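Local atomic coordinates of cutm, flavoprotein of carbon monoxide dehydrogenase (Hydrogenophaga pseudoflava, PDB entry 1FFV), a protein that probably carries FAD within carbon monoxide dehydrogenase, passing on electrons that reach the flavin through iron-sulfur clusters from CO oxidation at the molybdenum site. Residues Ile82-Pro85 and Ile86-Ala89; Leu186-Lys189 and Thr190-Ala194. All coordinates share one frame; numbering follows the deposited sequence.

Contact 1: residues Ile82-Pro85 and Ile86-Ala89; sequences ISSP and IVQA. Unlike the reference sequence in segment 86-89: Ala-89 (reference Gln).
Ser-84 meets Val-87 through a nearly straight capping hydrogen bond, Val-87 N to Ser-84 OG, 3.0 Å long with an angle of 176° at the hydrogen. The hydroxyl is carried there by a chi1 of 164°, which sets OG opposite the serine's own nitrogen and within bonding distance of Val-87 N. Two backbone bonds continue the grip. Gln-88 N donates to Ser-84 O at 2.9 Å, and Ala-89 N donates to Pro-85 O at 3.1 Å. Ser-84 thus engages the incoming helix twice, through its side chain and through its carbonyl.

This is an N-cap, placed at the joint where helix 78-83 gives way to helix 85-90. Pro-85 follows the cap as the first helical residue, a position that suits proline because its nitrogen has no hydrogen to offer and none is needed in the first turn.

Aliphatic groups pack round the same serine side chain. The CG2 branch of Val-87 lies alongside it, 3.3 Å from Ser-84 OG and 3.7 Å from Ser-84 CB, while CB of Ile-86 approaches the hydroxyl at 3.8 Å. Ile-63 of strand 63-66 touches Ser-84, Ile-86 and Val-87, and Val-87 also packs on Leu-94 and Ala-95 of helix 92-97, so the capping bond is buried.

On the outer side, the aliphatic part of Gln-88 runs, extended, alongside the joint, its CG 3.2 Å from Ser-84 O. Ala-89, which replaces the glutamine of the reference sequence, brings its CB to 3.5 Å from Pro-85 O.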
loop_
_atom_site.group_PDB
_atom_site.type_symbol
_atom_site.label_atom_id
_atom_site.label_comp_id
_atom_site.label_asym_id
_atom_site.label_seq_id
_atom_site.Cartn_x
_atom_site.Cartn_y
_atom_site.Cartn_z
ATOM N N ILE C 82 -25.960 37.928 18.101
ATOM C CA ILE C 82 -26.310 38.484 16.800
ATOM C C ILE C 82 -27.723 38.107 16.368
ATOM O O ILE C 82 -28.441 38.923 15.790
ATOM C CB ILE C 82 -25.331 37.987 15.707
ATOM C CG1 ILE C 82 -23.916 38.484 15.995
ATOM C CG2 ILE C 82 -25.783 38.439 14.322
ATOM C CD1 ILE C 82 -22.879 37.905 15.052
ATOM N N SER C 83 -28.121 36.869 16.636
ATOM C CA SER C 83 -29.441 36.410 16.226
ATOM C C SER C 83 -30.572 36.648 17.228
ATOM O O SER C 83 -31.740 36.471 16.888
ATOM C CB SER C 83 -29.381 34.935 15.836
ATOM O OG SER C 83 -29.188 34.141 16.987
ATOM N N SER C 84 -30.233 37.053 18.448
ATOM C CA SER C 84 -31.241 37.313 19.479
ATOM C C SER C 84 -32.206 38.455 19.143
ATOM O O SER C 84 -31.785 39.598 18.968
ATOM C CB SER C 84 -30.565 37.619 20.811
ATOM O OG SER C 84 -31.469 38.228 21.710
ATOM N N PRO C 85 -33.515 38.153 19.021
ATOM C CA PRO C 85 -34.475 39.217 18.709
ATOM C C PRO C 85 -34.548 40.254 19.828
ATOM O O PRO C 85 -34.847 41.419 19.576
ATOM C CB PRO C 85 -35.791 38.458 18.499
ATOM C CG PRO C 85 -35.592 37.166 19.242
ATOM C CD PRO C 85 -34.157 36.830 18.947
ATOM N N ILE C 86 -34.234 39.848 21.056
ATOM C CA ILE C 86 -34.236 40.792 22.172
ATOM C C ILE C 86 -33.043 41.740 22.020
ATOM O O ILE C 86 -33.208 42.958 22.041
ATOM C CB ILE C 86 -34.165 40.087 23.551
ATOM C CG1 ILE C 86 -35.478 39.360 23.851
ATOM C CG2 ILE C 86 -33.900 41.104 24.655
ATOM C CD1 ILE C 86 -35.457 38.595 25.158
ATOM N N VAL C 87 -31.847 41.185 21.838
ATOM C CA VAL C 87 -30.654 42.011 21.674
ATOM C C VAL C 87 -30.786 42.908 20.441
ATOM O O VAL C 87 -30.352 44.049 20.463
ATOM C CB VAL C 87 -29.353 41.162 21.580
ATOM C CG1 VAL C 87 -28.150 42.065 21.394
ATOM C CG2 VAL C 87 -29.167 40.332 22.836
ATOM N N GLN C 88 -31.427 42.410 19.388
ATOM C CA GLN C 88 -31.613 43.192 18.162
ATOM C C GLN C 88 -32.527 44.406 18.325
ATOM O O GLN C 88 -32.283 45.463 17.743
ATOM C CB GLN C 88 -32.165 42.314 17.044
ATOM C CG GLN C 88 -31.158 41.366 16.432
ATOM C CD GLN C 88 -31.763 40.514 15.329
ATOM O OE1 GLN C 88 -31.211 39.466 14.992
ATOM N NE2 GLN C 88 -32.891 40.952 14.767
ATOM N N ALA C 89 -33.585 44.245 19.111
ATOM C CA ALA C 89 -34.545 45.319 19.324
ATOM C C ALA C 89 -34.181 46.275 20.453
ATOM O O ALA C 89 -34.394 47.483 20.334
ATOM C CB ALA C 89 -35.934 44.732 19.565
#

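Contact 2: residues Leu186-Lys189 and Thr190-Ala194. With FAD (flavin-adenine dinucleotide), chain J.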
loop_
_atom_site.group_PDB
_atom_site.type_symbol
_atom_site.label_atom_id
_atom_site.label_comp_id
_atom_site.label_asym_id
_atom_site.label_seq_id
_atom_site.Cartn_x
_atom_site.Cartn_y
_atom_site.Cartn_z
ATOM N N LEU C 186 -11.168 49.505 13.095
ATOM C CA LEU C 186 -10.128 49.491 12.067
ATOM C C LEU C 186 -9.396 48.160 12.250
ATOM O O LEU C 186 -8.835 47.904 13.313
ATOM C CB LEU C 186 -9.158 50.650 12.303
ATOM C CG LEU C 186 -8.363 51.260 11.147
ATOM C CD1 LEU C 186 -7.071 51.794 11.718
ATOM C CD2 LEU C 186 -8.056 50.253 10.058
ATOM N N LYS C 187 -9.357 47.339 11.208
ATOM C CA LYS C 187 -8.722 46.015 11.292
ATOM C C LYS C 187 -8.018 45.650 9.975
ATOM O O LYS C 187 -8.510 46.008 8.901
ATOM C CB LYS C 187 -9.820 44.980 11.568
ATOM C CG LYS C 187 -10.874 45.037 10.477
ATOM C CD LYS C 187 -12.105 44.220 10.711
ATOM C CE LYS C 187 -13.027 44.427 9.515
ATOM N NZ LYS C 187 -14.422 44.043 9.818
ATOM N N ARG C 188 -6.903 44.909 10.059
ATOM C CA ARG C 188 -6.149 44.486 8.866
ATOM C C ARG C 188 -6.965 43.579 7.959
ATOM O O ARG C 188 -6.821 43.612 6.736
ATOM C CB ARG C 188 -4.879 43.715 9.237
ATOM C CG ARG C 188 -3.773 44.523 9.862
ATOM C CD ARG C 188 -3.491 43.953 11.217
ATOM N NE ARG C 188 -2.136 43.452 11.343
ATOM C CZ ARG C 188 -1.781 42.438 12.123
ATOM N NH1 ARG C 188 -2.683 41.791 12.854
ATOM N NH2 ARG C 188 -0.504 42.103 12.207
ATOM N N LYS C 189 -7.778 42.729 8.575
ATOM C CA LYS C 189 -8.615 41.789 7.847
ATOM C C LYS C 189 -9.778 41.368 8.710
ATOM O O LYS C 189 -9.801 41.639 9.914
ATOM C CB LYS C 189 -7.820 40.541 7.475
ATOM C CG LYS C 189 -7.028 39.979 8.630
ATOM C CD LYS C 189 -6.367 38.677 8.269
ATOM C CE LYS C 189 -7.374 37.544 8.261
ATOM N NZ LYS C 189 -6.644 36.270 8.032
ATOM N N THR C 190 -10.747 40.710 8.082
ATOM C CA THR C 190 -11.916 40.212 8.782
ATOM C C THR C 190 -11.437 39.134 9.760
ATOM O O THR C 190 -10.574 38.319 9.418
ATOM C CB THR C 190 -12.956 39.627 7.777
ATOM O OG1 THR C 190 -14.158 39.276 8.472
ATOM C CG2 THR C 190 -12.414 38.396 7.082
ATOM N N GLY C 191 -11.937 39.191 10.994
ATOM C CA GLY C 191 -11.563 38.215 12.008
ATOM C C GLY C 191 -10.289 38.500 12.786
ATOM O O GLY C 191 -9.742 37.606 13.446
ATOM N N ASP C 192 -9.791 39.729 12.680
ATOM C CA ASP C 192 -8.575 40.131 13.379
ATOM C C ASP C 192 -8.954 41.133 14.455
ATOM O O ASP C 192 -10.048 41.702 14.430
ATOM C CB ASP C 192 -7.588 40.771 12.392
ATOM C CG ASP C 192 -6.205 41.033 13.000
ATOM O OD1 ASP C 192 -5.851 40.444 14.042
ATOM O OD2 ASP C 192 -5.448 41.825 12.406
ATOM N N TRP C 193 -8.064 41.327 15.420
ATOM C CA TRP C 193 -8.308 42.287 16.484
ATOM C C TRP C 193 -8.121 43.689 15.930
ATOM O O TRP C 193 -7.365 43.904 14.987
ATOM C CB TRP C 193 -7.381 42.025 17.668
ATOM C CG TRP C 193 -7.793 40.815 18.460
ATOM C CD1 TRP C 193 -8.592 40.794 19.573
ATOM C CD2 TRP C 193 -7.423 39.456 18.211
ATOM N NE1 TRP C 193 -8.736 39.509 20.033
ATOM C CE2 TRP C 193 -8.027 38.666 19.217
ATOM C CE3 TRP C 193 -6.641 38.826 17.235
ATOM C CZ2 TRP C 193 -7.866 37.275 19.279
ATOM C CZ3 TRP C 193 -6.483 37.449 17.292
ATOM C CH2 TRP C 193 -7.095 36.686 18.313
ATOM N N ALA C 194 -8.852 44.636 16.491
ATOM C CA ALA C 194 -8.780 46.010 16.033
ATOM C C ALA C 194 -7.416 46.652 16.223
ATOM O O ALA C 194 -6.695 46.337 17.177
ATOM C CB ALA C 194 -9.830 46.842 16.748
HETATM P PA FAD J . -12.178 31.404 27.239
HETATM O O1A FAD J . -12.485 30.344 28.215
HETATM O O2A FAD J . -11.355 31.132 26.197
HETATM O O5B FAD J . -11.539 32.451 28.091
HETATM C C5B FAD J . -12.212 32.965 29.222
HETATM C C4B FAD J . -11.177 33.642 30.111
HETATM O O4B FAD J . -11.994 34.347 31.095
HETATM C C3B FAD J . -10.367 32.741 31.004
HETATM O O3B FAD J . -9.350 33.347 31.718
HETATM C C2B FAD J . -11.494 32.125 31.804
HETATM O O2B FAD J . -10.999 31.434 32.900
HETATM C C1B FAD J . -12.291 33.339 32.167
HETATM N N9A FAD J . -13.736 33.219 32.089
HETATM C C8A FAD J . -14.485 32.790 31.023
HETATM N N7A FAD J . -15.792 32.802 31.273
HETATM C C5A FAD J . -15.893 33.254 32.564
HETATM C C6A FAD J . -17.048 33.501 33.414
HETATM N N6A FAD J . -18.287 33.301 33.053
HETATM N N1A FAD J . -16.740 33.960 34.660
HETATM C C2A FAD J . -15.473 34.184 35.074
HETATM N N3A FAD J . -14.361 33.992 34.368
HETATM C C4A FAD J . -14.620 33.531 33.109
HETATM N N1 FAD J . -12.349 38.651 20.331
HETATM C C2 FAD J . -12.724 39.892 20.059
HETATM O O2 FAD J . -13.246 40.573 20.878
HETATM N N3 FAD J . -12.530 40.488 18.789
HETATM C C4 FAD J . -11.937 39.804 17.763
HETATM O O4 FAD J . -11.791 40.347 16.687
HETATM C C4X FAD J . -11.513 38.442 18.045
HETATM N N5 FAD J . -10.926 37.726 17.082
HETATM C C5X FAD J . -10.549 36.457 17.392
HETATM C C6 FAD J . -9.936 35.721 16.377
HETATM C C7 FAD J . -9.521 34.445 16.580
HETATM C C7M FAD J . -8.857 33.677 15.463
HETATM C C8 FAD J . -9.713 33.816 17.860
HETATM C C8M FAD J . -9.258 32.398 18.113
HETATM C C9 FAD J . -10.332 34.538 18.892
HETATM C C9A FAD J . -10.747 35.843 18.662
HETATM N N10 FAD J . -11.378 36.633 19.666
HETATM C C10 FAD J . -11.754 37.894 19.381
HETATM C "C1'" FAD J . -11.636 36.026 21.013
HETATM C "C2'" FAD J . -13.036 35.406 21.475
HETATM O "O2'" FAD J . -13.595 36.590 20.972
HETATM C "C3'" FAD J . -12.301 35.188 22.783
HETATM O "O3'" FAD J . -12.912 33.994 22.243
HETATM C "C4'" FAD J . -13.039 34.734 24.024
HETATM O "O4'" FAD J . -12.209 35.921 24.244
HETATM C "C5'" FAD J . -12.423 34.376 25.381
HETATM O "O5'" FAD J . -13.988 33.997 25.418
HETATM P P FAD J . -14.287 32.509 25.610
HETATM O O1P FAD J . -15.824 32.456 25.757
HETATM O O2P FAD J . -13.813 31.704 24.589
HETATM O O3P FAD J . -13.571 32.068 26.820
HETATM O O HOH W 1 -5.995 45.210 12.824
#
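The flavin of FAD lies over one face of the Trp-193 indole, its N5 3.7 Å above the ring plane and displaced toward the rim. At the edge of the Arg-188 guanidinium lies the carboxylate of Asp-192, the two planes turned 32° apart. Arg-188 NH1 donates to the syn side of Asp-192 OD2 at 2.8 Å in a salt bridge, reached by an arginine chain bent at chi2 and chi3. NH2 of the same group pairs with an acidic side chain of another protein chain, and Asp-192 OD1 with Arg-261, so the carboxylate is shared between two arginines. Water 1 bridges the two limbs of the loop, accepting from Arg-188 N and donating to Trp-193 O. With an alanine at Trp-193, this flavin face would probably lose its aromatic cover and the isoalloxazine could shift. Between Lys-189 and Asp-192 the chain makes a type II beta turn, closed by a weak bond from Asp-192 N to Lys-189 O (3.4 Å), with Gly-191 at the position that favours glycine. The loop joining strands 180-186 and 196-205 thus brings Gly-191, Asp-192 and Trp-193 to the wall of the FAD pocket.

In the fold
Contact 1 comes first along the chain, in the FAD-binding domain, whereas contact 2 belongs to the C-terminal domain. Their centres are 24 Å apart and their nearest atoms about 11 Å, so the two do not touch. Both can be placed by the flavin: Gly-191, Asp-192 and Trp-193 of contact 2 lie against it, whereas at contact 1 the side chain of Ile-82 stays about 11 Å from FAD. The loop of contact 2 also faces other protein chains, with the side chain of Lys-189 about 11 Å from an iron-sulfur cluster, which sets it near the probable route of electrons. No other chain touches the helix joint of contact 1.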